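Local coordinates for acyl-CoA thioesterase (Alicyclobacillus acidocaldarius subsp. acidocaldarius, PDB 3RQB), which probably hydrolyses acyl-CoA thioesters, being a double hot dog-fold protein of the acyl-CoA thioesterase family whose function has not been established, at residues R153-S158 with Y169-D174; V125-P130 with E229-A234; I43-M48 with L65-A70; H93-M98 with T107-F112; G242-I247 with V265-P270. All coordinates share one frame; numbering follows the deposited sequence.

Interactions 3 and 4 belong to the N-terminal acyl-CoA thioesterase domain, interactions 1, 2 and 5 to the C-terminal one, so the chain carries two hot dog halves. Interaction 3 comes first, helix 41-53 against strand 61-69; interaction 4, centred about 9 Å away, is the hairpin on the neighbouring strand 103-113. Interaction 1 is nested in the loop closed by interaction 2; their centres lie about 8 Å apart on adjacent strands 168-174 and 230-240, joined by the salt bridge of Arg153 with Glu229. Interaction 5 follows on strands 243-251 and 257-267, touching interaction 2 through Ala234. Interactions 3, 4 and 5 also meet the second subunit, so both halves contribute to the dimer.

Interaction 1. Residues R153-S158 with Y169-D174; sequences RLIRGS and YQWMRD
Arg156 and Tyr169 lie side by side and point the same way. The arginine's aliphatic part runs over one face of the phenol ring, CD of Arg156 lying 4.2 Å from the Tyr169 ring centroid, while its guanidinium group stands almost upright to the ring (88°) and forms a salt bridge with Asp165 through NH2. Ile155 approaches obliquely; its CG1, beside the backbone N (chi1 -53°), sends CD1 to within 3.5 Å of NE1 of Trp171, and its CB lies 3.8 Å from CB of Tyr169. Strands 150-156 and 168-174 form an antiparallel hairpin of the C-terminal hot dog domain, and a beta bulge between Leu154 and Arg156 shifts the register by one. Tyr169 O consequently accepts Ile155 N at 3.1 Å and, weakly, Arg156 N. Trimming Ile155 to an alanine removes CD1 and is likely to open a gap beside the indole of Trp171, leaving that ring less firmly braced. Before the bulge, the Arg153 and Trp171 side chains meet at an angle, CG of Arg153 3.6 Å from CB of Trp171, and Trp171 NE1 donates to Pro130 O.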
# COMPACT_ATOMS: atom_id res chain seq x y z
N ARG B 153 -21.48 5.48 -12.91
CA ARG B 153 -21.89 4.88 -14.16
C ARG B 153 -20.97 3.67 -14.38
O ARG B 153 -19.77 3.82 -14.59
CB ARG B 153 -21.80 5.89 -15.30
CG ARG B 153 -21.87 7.33 -14.83
CD ARG B 153 -21.98 8.30 -15.99
NE ARG B 153 -23.38 8.58 -16.29
CZ ARG B 153 -23.92 9.79 -16.25
NH1 ARG B 153 -23.17 10.84 -15.93
NH2 ARG B 153 -25.20 9.96 -16.54
N LEU B 154 -21.53 2.47 -14.29
CA LEU B 154 -20.72 1.28 -14.45
C LEU B 154 -20.55 0.92 -15.92
O LEU B 154 -21.51 0.90 -16.69
CB LEU B 154 -21.30 0.09 -13.69
CG LEU B 154 -20.41 -1.15 -13.83
CD1 LEU B 154 -19.13 -1.02 -13.02
CD2 LEU B 154 -21.17 -2.39 -13.41
N ILE B 155 -19.30 0.62 -16.26
CA ILE B 155 -18.89 0.38 -17.64
C ILE B 155 -18.75 -1.10 -17.89
O ILE B 155 -19.45 -1.66 -18.73
CB ILE B 155 -17.58 1.10 -17.94
CG1 ILE B 155 -17.72 2.58 -17.57
CG2 ILE B 155 -17.19 0.89 -19.39
CD1 ILE B 155 -16.50 3.43 -17.87
N ARG B 156 -17.82 -1.74 -17.19
CA ARG B 156 -17.74 -3.20 -17.21
C ARG B 156 -17.44 -3.70 -15.80
O ARG B 156 -17.33 -2.91 -14.86
CB ARG B 156 -16.66 -3.68 -18.18
CG ARG B 156 -15.26 -3.65 -17.62
CD ARG B 156 -14.28 -4.36 -18.51
NE ARG B 156 -14.47 -5.81 -18.51
CZ ARG B 156 -13.54 -6.69 -18.86
NH1 ARG B 156 -12.33 -6.27 -19.23
NH2 ARG B 156 -13.80 -7.99 -18.84
N GLY B 157 -17.32 -5.02 -15.66
CA GLY B 157 -16.93 -5.61 -14.39
C GLY B 157 -17.88 -5.53 -13.20
O GLY B 157 -17.53 -4.95 -12.17
N SER B 158 -19.09 -6.08 -13.33
CA SER B 158 -19.97 -6.15 -12.17
C SER B 158 -20.21 -7.58 -11.71
O SER B 158 -19.63 -8.52 -12.25
CB SER B 158 -21.31 -5.44 -12.43
OG SER B 158 -22.02 -6.01 -13.52
N TYR B 169 -14.29 -1.22 -14.71
CA TYR B 169 -14.20 0.19 -15.10
C TYR B 169 -15.48 0.90 -14.66
O TYR B 169 -16.57 0.38 -14.83
CB TYR B 169 -14.08 0.36 -16.62
CG TYR B 169 -12.90 -0.32 -17.29
CD1 TYR B 169 -11.80 -0.76 -16.56
CD2 TYR B 169 -12.90 -0.52 -18.67
CE1 TYR B 169 -10.72 -1.38 -17.20
CE2 TYR B 169 -11.84 -1.13 -19.31
CZ TYR B 169 -10.75 -1.57 -18.58
OH TYR B 169 -9.70 -2.18 -19.24
N GLN B 170 -15.34 2.10 -14.09
CA GLN B 170 -16.52 2.89 -13.79
C GLN B 170 -16.29 4.40 -13.82
O GLN B 170 -15.21 4.89 -13.48
CB GLN B 170 -17.10 2.49 -12.43
CG GLN B 170 -16.24 2.88 -11.24
CD GLN B 170 -16.58 2.06 -10.00
OE1 GLN B 170 -17.02 0.91 -10.10
NE2 GLN B 170 -16.37 2.66 -8.82
N TRP B 171 -17.32 5.12 -14.23
CA TRP B 171 -17.35 6.55 -14.02
C TRP B 171 -17.94 6.75 -12.65
O TRP B 171 -18.92 6.10 -12.27
CB TRP B 171 -18.23 7.24 -15.06
CG TRP B 171 -17.66 7.20 -16.44
CD1 TRP B 171 -18.14 6.50 -17.51
CD2 TRP B 171 -16.49 7.89 -16.91
NE1 TRP B 171 -17.35 6.71 -18.61
CE2 TRP B 171 -16.33 7.56 -18.27
CE3 TRP B 171 -15.56 8.75 -16.30
CZ2 TRP B 171 -15.28 8.06 -19.05
CZ3 TRP B 171 -14.52 9.25 -17.07
CH2 TRP B 171 -14.39 8.90 -18.43
N MSE B 172 -17.33 7.65 -11.88
CA MSE B 172 -17.78 7.91 -10.53
C MSE B 172 -17.48 9.34 -10.12
O MSE B 172 -16.47 9.93 -10.52
CB MSE B 172 -17.10 6.94 -9.57
CG MSE B 172 -15.61 7.20 -9.47
SE MSE B 172 -14.56 5.65 -8.96
CE MSE B 172 -12.79 6.41 -9.27
N ARG B 173 -18.37 9.88 -9.29
CA ARG B 173 -18.18 11.18 -8.67
C ARG B 173 -18.96 11.18 -7.38
O ARG B 173 -19.77 10.29 -7.13
CB ARG B 173 -18.66 12.31 -9.58
CG ARG B 173 -20.15 12.33 -9.82
CD ARG B 173 -20.57 13.66 -10.42
NE ARG B 173 -21.94 13.64 -10.95
CZ ARG B 173 -23.03 13.62 -10.19
NH1 ARG B 173 -22.92 13.60 -8.87
NH2 ARG B 173 -24.24 13.61 -10.75
N ASP B 174 -18.68 12.15 -6.52
CA ASP B 174 -19.53 12.39 -5.37
C ASP B 174 -20.93 12.69 -5.88
O ASP B 174 -21.09 13.34 -6.91
CB ASP B 174 -19.05 13.60 -4.57
CG ASP B 174 -17.62 13.45 -4.08
OD1 ASP B 174 -16.73 14.19 -4.57
OD2 ASP B 174 -17.39 12.59 -3.20

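Interaction 2. Residues V125-P130 with E229-A234; sequences VMPDVP and ELLGVA
Met126, a selenomethionine in this crystal, makes the first and loosest approach to strand 230-240: its CG stands 4.5 Å from CD2 of Leu231, and its side chain also touches Trp251 on the next strand. Pro127 follows with its ring turned toward the strand. Its CG meets two methyl groups, CG2 of Val233 at 4.0 Å, tip to tip, and CD2 of Leu231 at 4.1 Å, where proline and leucine slide past each other in opposite directions. The same ring rests on Tyr169 of strand 168-174. The segment 125-130 has no regular secondary structure; it belongs to the long connection after strand 121-122, which here lies across the sheet of the C-terminal hot dog domain, on the face bearing Leu231, Val233 and Trp171. Leu230 and Ala234 serve the other face, where they meet Leu180 and Phe192. After Asp128, which points away, Val129 turns back toward the strand. Its CG1, anti to the carbonyl carbon (chi1 -51°), reaches CD2 of Leu231 at 4.1 Å, again tip to tip. One leucine methyl is thereby shared by Met126, Pro127 and Val129, and no hydrogen bond ties the two segments together. Val129 rests in addition on the side chain of Trp171, on the strand next to that of Leu231.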
# COMPACT_ATOMS: atom_id res chain seq x y z
N VAL B 125 -1.64 2.83 -19.30
CA VAL B 125 -2.55 3.29 -20.33
C VAL B 125 -3.94 3.47 -19.76
O VAL B 125 -4.47 2.57 -19.10
CB VAL B 125 -2.69 2.28 -21.48
CG1 VAL B 125 -3.53 2.89 -22.60
CG2 VAL B 125 -1.33 1.85 -21.97
N MSE B 126 -4.53 4.62 -20.02
CA MSE B 126 -5.94 4.74 -19.78
C MSE B 126 -6.68 3.89 -20.82
O MSE B 126 -6.41 3.98 -22.03
CB MSE B 126 -6.40 6.19 -19.84
CG MSE B 126 -7.82 6.37 -19.36
SE MSE B 126 -8.37 8.24 -19.45
CE MSE B 126 -8.29 8.49 -21.40
N PRO B 127 -7.58 3.02 -20.34
CA PRO B 127 -8.43 2.22 -21.22
C PRO B 127 -9.28 3.10 -22.12
O PRO B 127 -9.54 4.26 -21.78
CB PRO B 127 -9.33 1.44 -20.24
CG PRO B 127 -9.11 2.06 -18.91
CD PRO B 127 -7.74 2.63 -18.93
N ASP B 128 -9.69 2.56 -23.26
CA ASP B 128 -10.58 3.30 -24.13
C ASP B 128 -12.00 3.02 -23.70
O ASP B 128 -12.42 1.87 -23.63
CB ASP B 128 -10.39 2.90 -25.59
CG ASP B 128 -11.17 3.79 -26.53
OD1 ASP B 128 -11.08 5.03 -26.38
OD2 ASP B 128 -11.89 3.26 -27.40
N VAL B 129 -12.75 4.08 -23.40
CA VAL B 129 -14.09 3.95 -22.84
C VAL B 129 -15.06 5.01 -23.38
O VAL B 129 -14.63 6.08 -23.82
CB VAL B 129 -14.07 4.09 -21.31
CG1 VAL B 129 -13.03 3.16 -20.71
CG2 VAL B 129 -13.78 5.53 -20.90
N PRO B 130 -16.36 4.71 -23.33
CA PRO B 130 -17.36 5.72 -23.70
C PRO B 130 -17.41 6.84 -22.66
O PRO B 130 -16.92 6.66 -21.55
CB PRO B 130 -18.68 4.93 -23.72
CG PRO B 130 -18.43 3.76 -22.83
CD PRO B 130 -16.98 3.41 -23.00
N GLU B 229 -16.66 14.07 -13.38
CA GLU B 229 -16.63 12.64 -13.09
C GLU B 229 -15.24 12.06 -13.31
O GLU B 229 -14.42 12.65 -14.01
CB GLU B 229 -17.66 11.88 -13.95
CG GLU B 229 -19.10 12.19 -13.61
CD GLU B 229 -20.09 11.33 -14.37
OE1 GLU B 229 -20.23 10.13 -14.01
OE2 GLU B 229 -20.73 11.87 -15.30
N LEU B 230 -14.96 10.91 -12.69
CA LEU B 230 -13.67 10.26 -12.83
C LEU B 230 -13.81 8.81 -13.26
O LEU B 230 -14.86 8.19 -13.09
CB LEU B 230 -12.89 10.32 -11.53
CG LEU B 230 -12.94 11.68 -10.87
CD1 LEU B 230 -12.29 11.62 -9.50
CD2 LEU B 230 -12.26 12.70 -11.76
N LEU B 231 -12.72 8.27 -13.80
CA LEU B 231 -12.71 6.88 -14.21
C LEU B 231 -11.82 6.06 -13.31
O LEU B 231 -10.60 6.23 -13.32
CB LEU B 231 -12.22 6.75 -15.64
CG LEU B 231 -12.38 5.30 -16.09
CD1 LEU B 231 -13.86 5.03 -16.31
CD2 LEU B 231 -11.57 5.00 -17.34
N GLY B 232 -12.42 5.18 -12.53
CA GLY B 232 -11.64 4.23 -11.76
C GLY B 232 -11.43 2.92 -12.50
O GLY B 232 -12.26 2.51 -13.32
N VAL B 233 -10.32 2.26 -12.21
CA VAL B 233 -10.06 0.92 -12.71
C VAL B 233 -9.57 0.07 -11.56
O VAL B 233 -8.48 0.29 -11.03
CB VAL B 233 -8.95 0.92 -13.78
CG1 VAL B 233 -8.69 -0.51 -14.27
CG2 VAL B 233 -9.31 1.86 -14.93
N ALA B 234 -10.34 -0.94 -11.19
CA ALA B 234 -9.93 -1.82 -10.12
C ALA B 234 -9.74 -3.21 -10.68
O ALA B 234 -10.60 -3.72 -11.41
CB ALA B 234 -10.96 -1.83 -9.01

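Interaction 3. Residues I43-M48 with L65-A70; sequences ITAATM and LTVNFA
Ala45 and Val67 form the centre of this buried contact, with CB of the alanine 3.6 Å from CG2 of the valine. It is the packing that gives the hot dog fold its name: the helix, here 41-53, lies as the sausage against the curved sheet, here strand 61-69. The two short axes pass 9.2 Å apart at 124°, a spacing suited to the small alanine at the point of nearest backbone approach. Around this centre CD2 of Leu65 touches the carbonyl oxygen of Ala45 at 3.6 Å, and CB of Met48 (selenomethionine) comes to 4.3 Å from the same CG2 of Val67. At the far end Thr44 meets the ring of Phe69 at its edge, CB of the threonine lying 4.0 Å from CE1.

The next shell sets these groups. With CG1 of Val67 anti to the backbone N (chi1 177°) and CG2 beside it, one methyl sits over a face of the Phe69 ring while the other meets Ala45. Met98 of strand 91-100 lies against both Thr44 and Met48. From the other face of the strand, Asn68 OD1 hydrogen-bonds to Thr109 OG1 of the second subunit, so that face forms part of the dimer interface. Thr44 OG1 is engaged with the carbonyl of Phe40. On the side of the helix turned from the strand, Thr47 N and Thr47 OG1 both reach Ile43 O, from opposite faces of its carbonyl plane, OG1 at 2.9 Å.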
# COMPACT_ATOMS: atom_id res chain seq x y z
N ILE B 43 -14.86 6.34 3.73
CA ILE B 43 -15.20 7.48 4.56
C ILE B 43 -14.34 7.49 5.80
O ILE B 43 -13.92 8.56 6.28
CB ILE B 43 -16.66 7.49 4.97
CG1 ILE B 43 -17.13 8.93 5.07
CG2 ILE B 43 -16.85 6.75 6.29
CD1 ILE B 43 -16.54 9.81 3.98
N THR B 44 -14.08 6.30 6.33
CA THR B 44 -13.25 6.16 7.51
C THR B 44 -11.84 6.62 7.19
O THR B 44 -11.16 7.22 8.02
CB THR B 44 -13.18 4.71 7.96
OG1 THR B 44 -14.51 4.22 8.19
CG2 THR B 44 -12.36 4.59 9.23
N ALA B 45 -11.40 6.33 5.97
CA ALA B 45 -10.05 6.68 5.55
C ALA B 45 -9.93 8.17 5.26
O ALA B 45 -8.93 8.79 5.63
CB ALA B 45 -9.63 5.85 4.32
N ALA B 46 -10.94 8.73 4.60
CA ALA B 46 -11.02 10.17 4.37
C ALA B 46 -10.95 10.88 5.72
O ALA B 46 -10.13 11.76 5.94
CB ALA B 46 -12.30 10.53 3.64
N THR B 47 -11.81 10.44 6.63
CA THR B 47 -11.73 10.90 8.01
C THR B 47 -10.32 10.80 8.62
O THR B 47 -9.85 11.76 9.22
CB THR B 47 -12.72 10.13 8.89
OG1 THR B 47 -14.05 10.48 8.51
CG2 THR B 47 -12.50 10.49 10.34
N MSE B 48 -9.65 9.66 8.48
CA MSE B 48 -8.29 9.51 9.00
C MSE B 48 -7.35 10.58 8.44
O MSE B 48 -6.42 11.00 9.12
CB MSE B 48 -7.72 8.12 8.69
CG MSE B 48 -8.33 7.00 9.53
SE MSE B 48 -8.20 7.35 11.45
CE MSE B 48 -6.84 6.03 11.90
N LEU B 65 -1.35 7.48 1.91
CA LEU B 65 -2.14 7.08 3.06
C LEU B 65 -2.29 5.56 3.13
O LEU B 65 -2.59 4.91 2.12
CB LEU B 65 -3.53 7.71 3.02
CG LEU B 65 -4.40 7.29 4.21
CD1 LEU B 65 -3.67 7.48 5.54
CD2 LEU B 65 -5.74 8.02 4.23
N THR B 66 -2.07 5.01 4.32
CA THR B 66 -2.33 3.60 4.59
C THR B 66 -3.21 3.55 5.82
O THR B 66 -2.84 4.06 6.87
CB THR B 66 -1.03 2.82 4.87
OG1 THR B 66 -0.27 2.69 3.66
CG2 THR B 66 -1.35 1.43 5.43
N VAL B 67 -4.39 2.96 5.67
CA VAL B 67 -5.33 2.81 6.77
C VAL B 67 -5.50 1.34 7.06
O VAL B 67 -5.79 0.57 6.15
CB VAL B 67 -6.73 3.35 6.42
CG1 VAL B 67 -7.69 3.09 7.58
CG2 VAL B 67 -6.69 4.82 6.07
N ASN B 68 -5.35 0.97 8.32
CA ASN B 68 -5.59 -0.40 8.74
C ASN B 68 -6.82 -0.45 9.64
O ASN B 68 -6.90 0.28 10.64
CB ASN B 68 -4.36 -0.93 9.48
CG ASN B 68 -3.07 -0.53 8.79
OD1 ASN B 68 -2.26 0.21 9.34
ND2 ASN B 68 -2.90 -1.00 7.56
N PHE B 69 -7.79 -1.29 9.29
CA PHE B 69 -9.01 -1.39 10.09
C PHE B 69 -8.87 -2.51 11.11
O PHE B 69 -8.95 -3.71 10.79
CB PHE B 69 -10.23 -1.64 9.19
CG PHE B 69 -10.34 -0.68 8.03
CD1 PHE B 69 -11.21 0.40 8.09
CD2 PHE B 69 -9.58 -0.85 6.88
CE1 PHE B 69 -11.33 1.29 7.02
CE2 PHE B 69 -9.69 0.04 5.80
CZ PHE B 69 -10.56 1.11 5.87
N ALA B 70 -8.74 -2.10 12.37
CA ALA B 70 -8.39 -2.99 13.47
C ALA B 70 -9.62 -3.75 13.90
O ALA B 70 -9.53 -4.87 14.40
CB ALA B 70 -7.82 -2.21 14.61

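Interaction 4. Residues H93-M98 with T107-F112; sequences HFTLTM and TATAVF
Phe94 and Phe112 meet obliquely on the inner side of an antiparallel hairpin, strands 91-100 and 103-113, in the N-terminal hot dog domain. Their centroids are 5.3 Å apart and their planes 64° from one another, CD1 of Phe94 touching CD1 of Phe112 at 3.7 Å. This is the closely filled face: Leu96, Ala108 and Ala110 share it, and both phenylalanines reach Ala52 of helix 41-53. The two alanines leave room for the larger neighbours; CD1 of Leu96 bends over the backbone of Ala108 and comes 4.1 Å from its CB. Hydrogen-bonded pairs Phe94-Ala110 and Leu96-Ala108 join the strands, the straightest bond being that from Phe94 N to Ala110 O (2.8 Å, 171°).

The face bearing the threonines is looser at Thr95 and Thr97, which are partly exposed; Thr97 meets Thr107 through methyl groups, CG2 to CG2 at 4.4 Å. The second subunit covers the rest of this face: Thr107 packs on its Val85, Thr109 on its Thr109, Val111 on its Asn68 and His93 on its Phe69. His93 and Val111 lie side by side and point the same way. The imidazole, its CG anti to the carbonyl carbon (chi1 -75°), stands beside the valine and offers a face to it, with CG1 of Val111 4.2 Å from the His93 ring centroid.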
# COMPACT_ATOMS: atom_id res chain seq x y z
N HIS B 93 5.71 13.14 8.10
CA HIS B 93 5.08 11.84 8.36
C HIS B 93 4.14 11.85 9.58
O HIS B 93 4.52 12.31 10.65
CB HIS B 93 6.13 10.76 8.62
CG HIS B 93 6.85 10.29 7.40
ND1 HIS B 93 7.83 11.04 6.78
CD2 HIS B 93 6.76 9.14 6.70
CE1 HIS B 93 8.30 10.37 5.74
NE2 HIS B 93 7.67 9.21 5.67
N PHE B 94 2.93 11.31 9.41
CA PHE B 94 1.94 11.26 10.50
C PHE B 94 1.61 9.84 10.94
O PHE B 94 1.60 8.92 10.13
CB PHE B 94 0.64 11.94 10.09
CG PHE B 94 0.68 13.44 10.17
CD1 PHE B 94 1.20 14.19 9.12
CD2 PHE B 94 0.19 14.10 11.28
CE1 PHE B 94 1.24 15.57 9.20
CE2 PHE B 94 0.22 15.48 11.36
CZ PHE B 94 0.76 16.22 10.32
N THR B 95 1.31 9.69 12.23
CA THR B 95 0.82 8.42 12.77
C THR B 95 -0.53 8.65 13.43
O THR B 95 -0.66 9.49 14.32
CB THR B 95 1.80 7.82 13.80
OG1 THR B 95 2.89 7.17 13.12
CG2 THR B 95 1.09 6.81 14.70
N LEU B 96 -1.55 7.91 13.01
CA LEU B 96 -2.88 8.18 13.54
C LEU B 96 -3.59 6.96 14.09
O LEU B 96 -3.37 5.82 13.66
CB LEU B 96 -3.77 8.84 12.49
CG LEU B 96 -3.13 9.95 11.67
CD1 LEU B 96 -2.47 9.35 10.44
CD2 LEU B 96 -4.16 10.97 11.27
N THR B 97 -4.45 7.24 15.06
CA THR B 97 -5.17 6.22 15.80
C THR B 97 -6.58 6.70 16.11
O THR B 97 -6.77 7.81 16.61
CB THR B 97 -4.43 5.91 17.10
OG1 THR B 97 -3.04 5.69 16.82
CG2 THR B 97 -5.02 4.69 17.78
N MSE B 98 -7.57 5.85 15.84
CA MSE B 98 -8.96 6.17 16.13
C MSE B 98 -9.51 5.24 17.20
O MSE B 98 -9.49 4.02 17.05
CB MSE B 98 -9.82 6.08 14.87
CG MSE B 98 -11.32 6.24 15.14
SE MSE B 98 -12.44 5.81 13.60
CE MSE B 98 -11.69 7.08 12.29
N THR B 107 -6.24 2.47 12.56
CA THR B 107 -4.96 3.18 12.51
C THR B 107 -4.54 3.51 11.08
O THR B 107 -4.95 2.86 10.12
CB THR B 107 -3.78 2.40 13.18
OG1 THR B 107 -3.28 1.39 12.30
CG2 THR B 107 -4.23 1.80 14.50
N ALA B 108 -3.71 4.55 10.96
CA ALA B 108 -3.30 5.02 9.65
C ALA B 108 -1.94 5.69 9.73
O ALA B 108 -1.55 6.20 10.79
CB ALA B 108 -4.34 5.99 9.08
N THR B 109 -1.22 5.67 8.63
CA THR B 109 0.00 6.45 8.51
C THR B 109 -0.12 7.31 7.26
O THR B 109 -0.75 6.91 6.27
CB THR B 109 1.28 5.57 8.47
OG1 THR B 109 1.26 4.74 7.29
CG2 THR B 109 1.39 4.69 9.71
N ALA B 110 0.45 8.50 7.30
CA ALA B 110 0.36 9.40 6.16
C ALA B 110 1.66 10.15 5.91
O ALA B 110 2.44 10.43 6.84
CB ALA B 110 -0.80 10.38 6.34
N VAL B 111 1.88 10.48 4.65
CA VAL B 111 3.03 11.25 4.27
C VAL B 111 2.57 12.52 3.60
O VAL B 111 1.85 12.48 2.61
CB VAL B 111 3.92 10.47 3.31
CG1 VAL B 111 5.22 11.21 3.09
CG2 VAL B 111 4.17 9.07 3.87
N PHE B 112 2.99 13.66 4.14
CA PHE B 112 2.74 14.96 3.52
C PHE B 112 4.05 15.51 3.02
O PHE B 112 5.10 15.22 3.57
CB PHE B 112 2.17 15.94 4.53
CG PHE B 112 0.73 15.73 4.83
CD1 PHE B 112 0.31 14.61 5.53
CD2 PHE B 112 -0.21 16.65 4.42
CE1 PHE B 112 -1.02 14.41 5.82
CE2 PHE B 112 -1.55 16.46 4.71
CZ PHE B 112 -1.95 15.34 5.41

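Interaction 5. Residues G242-I247 with V265-P270; sequences GYFDQI and VYMKAP
Backbone hydrogen bonds join Phe244 and Val265 in both directions: Phe244 N reaches Val265 O at 2.9 Å, and Val265 N reaches Phe244 O at 2.7 Å. A third runs from Met267 N to Gly242 O (2.8 Å). They tie strands 243-251 and 257-267 into an antiparallel hairpin of the C-terminal hot dog domain.

The aromatic contacts fall on both faces of the hairpin. On one, Tyr266 turns its edge to the face of Tyr243 in a T-shaped pair, with centroids 5.5 Å apart and planes at 73°. On the other, Phe244 and Val265 lie side by side, CB of Val265 making a CH-pi contact over the Phe244 ring, 3.8 Å from its centroid; CG of Phe244, set between the backbone N and the carbonyl carbon (chi1 74°), brings the ring over the valine.

Met267 (selenomethionine) supplies the remaining apolar contacts: its CB sits in plane at the edge of the Phe244 ring, 3.6 Å from CD1, and its SE makes an oblique Met-aromatic contact. Replacing Phe244 with an alanine removes the ring and would probably leave Val265 and Met267 facing a gap beside Phe239 and Val196. Backbone bonds thus set the pairing, and apolar and aromatic contacts fill both faces, while Tyr243 and Met267 also touch Arg115 and Ser118 of the second subunit, which puts this end of the hairpin at the dimer contact.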
# COMPACT_ATOMS: atom_id res chain seq x y z
N GLY B 242 -8.30 -17.43 2.28
CA GLY B 242 -9.02 -16.49 3.12
C GLY B 242 -8.83 -15.02 2.81
O GLY B 242 -9.48 -14.18 3.43
N TYR B 243 -7.96 -14.70 1.86
CA TYR B 243 -7.77 -13.29 1.50
C TYR B 243 -7.67 -13.02 0.01
O TYR B 243 -7.39 -13.93 -0.78
CB TYR B 243 -6.55 -12.70 2.21
CG TYR B 243 -6.76 -12.55 3.69
CD1 TYR B 243 -7.21 -11.35 4.23
CD2 TYR B 243 -6.55 -13.62 4.54
CE1 TYR B 243 -7.41 -11.22 5.60
CE2 TYR B 243 -6.75 -13.51 5.89
CZ TYR B 243 -7.18 -12.32 6.43
OH TYR B 243 -7.36 -12.25 7.81
N PHE B 244 -7.91 -11.77 -0.36
CA PHE B 244 -7.62 -11.31 -1.71
C PHE B 244 -7.30 -9.82 -1.69
O PHE B 244 -7.46 -9.15 -0.67
CB PHE B 244 -8.82 -11.56 -2.63
CG PHE B 244 -9.96 -10.62 -2.39
CD1 PHE B 244 -10.97 -10.94 -1.51
CD2 PHE B 244 -10.00 -9.39 -3.06
CE1 PHE B 244 -12.02 -10.07 -1.29
CE2 PHE B 244 -11.04 -8.50 -2.85
CZ PHE B 244 -12.05 -8.84 -1.97
N ASP B 245 -6.93 -9.29 -2.86
CA ASP B 245 -6.40 -7.94 -2.97
C ASP B 245 -7.04 -7.16 -4.11
O ASP B 245 -7.55 -7.73 -5.08
CB ASP B 245 -4.89 -7.98 -3.18
CG ASP B 245 -4.51 -8.15 -4.64
OD1 ASP B 245 -5.17 -8.94 -5.34
OD2 ASP B 245 -3.57 -7.47 -5.09
N GLN B 246 -6.98 -5.84 -4.02
CA GLN B 246 -7.52 -5.00 -5.06
C GLN B 246 -6.45 -4.02 -5.43
O GLN B 246 -5.86 -3.38 -4.56
CB GLN B 246 -8.76 -4.26 -4.55
CG GLN B 246 -9.64 -3.72 -5.65
CD GLN B 246 -10.95 -3.16 -5.13
OE1 GLN B 246 -11.91 -3.91 -4.93
NE2 GLN B 246 -11.00 -1.85 -4.91
N ILE B 247 -6.17 -3.92 -6.72
CA ILE B 247 -5.32 -2.86 -7.23
C ILE B 247 -6.16 -1.95 -8.10
O ILE B 247 -6.97 -2.42 -8.90
CB ILE B 247 -4.18 -3.42 -8.07
CG1 ILE B 247 -3.50 -4.57 -7.32
CG2 ILE B 247 -3.18 -2.33 -8.40
CD1 ILE B 247 -2.13 -4.93 -7.87
N VAL B 265 -8.08 -7.62 1.46
CA VAL B 265 -9.41 -7.89 1.94
C VAL B 265 -9.63 -9.32 2.38
O VAL B 265 -9.41 -10.27 1.62
CB VAL B 265 -10.43 -7.55 0.87
CG1 VAL B 265 -11.82 -7.56 1.46
CG2 VAL B 265 -10.10 -6.21 0.25
N TYR B 266 -10.06 -9.45 3.62
CA TYR B 266 -10.53 -10.71 4.15
C TYR B 266 -11.72 -11.23 3.37
O TYR B 266 -12.63 -10.48 3.03
CB TYR B 266 -10.95 -10.53 5.60
CG TYR B 266 -11.57 -11.77 6.18
CD1 TYR B 266 -10.77 -12.84 6.59
CD2 TYR B 266 -12.94 -11.88 6.33
CE1 TYR B 266 -11.33 -13.99 7.14
CE2 TYR B 266 -13.51 -13.02 6.87
CZ TYR B 266 -12.70 -14.08 7.28
OH TYR B 266 -13.27 -15.22 7.82
N MSE B 267 -11.73 -12.53 3.11
CA MSE B 267 -12.78 -13.14 2.32
C MSE B 267 -13.20 -14.50 2.90
O MSE B 267 -12.34 -15.31 3.27
CB MSE B 267 -12.28 -13.27 0.90
CG MSE B 267 -12.84 -14.41 0.12
SE MSE B 267 -11.55 -14.83 -1.26
CE MSE B 267 -10.24 -15.80 -0.18
N LYS B 268 -14.51 -14.75 2.98
CA LYS B 268 -15.05 -15.96 3.62
C LYS B 268 -15.39 -17.21 2.78
O LYS B 268 -15.94 -18.17 3.30
CB LYS B 268 -16.24 -15.62 4.53
CG LYS B 268 -15.83 -15.10 5.90
CD LYS B 268 -16.66 -15.69 7.03
CE LYS B 268 -16.07 -15.35 8.41
NZ LYS B 268 -16.31 -13.94 8.87
N ALA B 269 -15.10 -17.21 1.48
CA ALA B 269 -15.47 -18.35 0.63
C ALA B 269 -14.76 -19.69 0.95
O ALA B 269 -13.54 -19.80 0.80
CB ALA B 269 -15.26 -17.99 -0.84
N PRO B 270 -15.52 -20.70 1.39
CA PRO B 270 -15.06 -22.08 1.52
C PRO B 270 -15.39 -22.91 0.28
O PRO B 270 -15.99 -22.39 -0.67
CB PRO B 270 -15.86 -22.58 2.72
CG PRO B 270 -17.17 -21.86 2.60
CD PRO B 270 -16.89 -20.54 1.92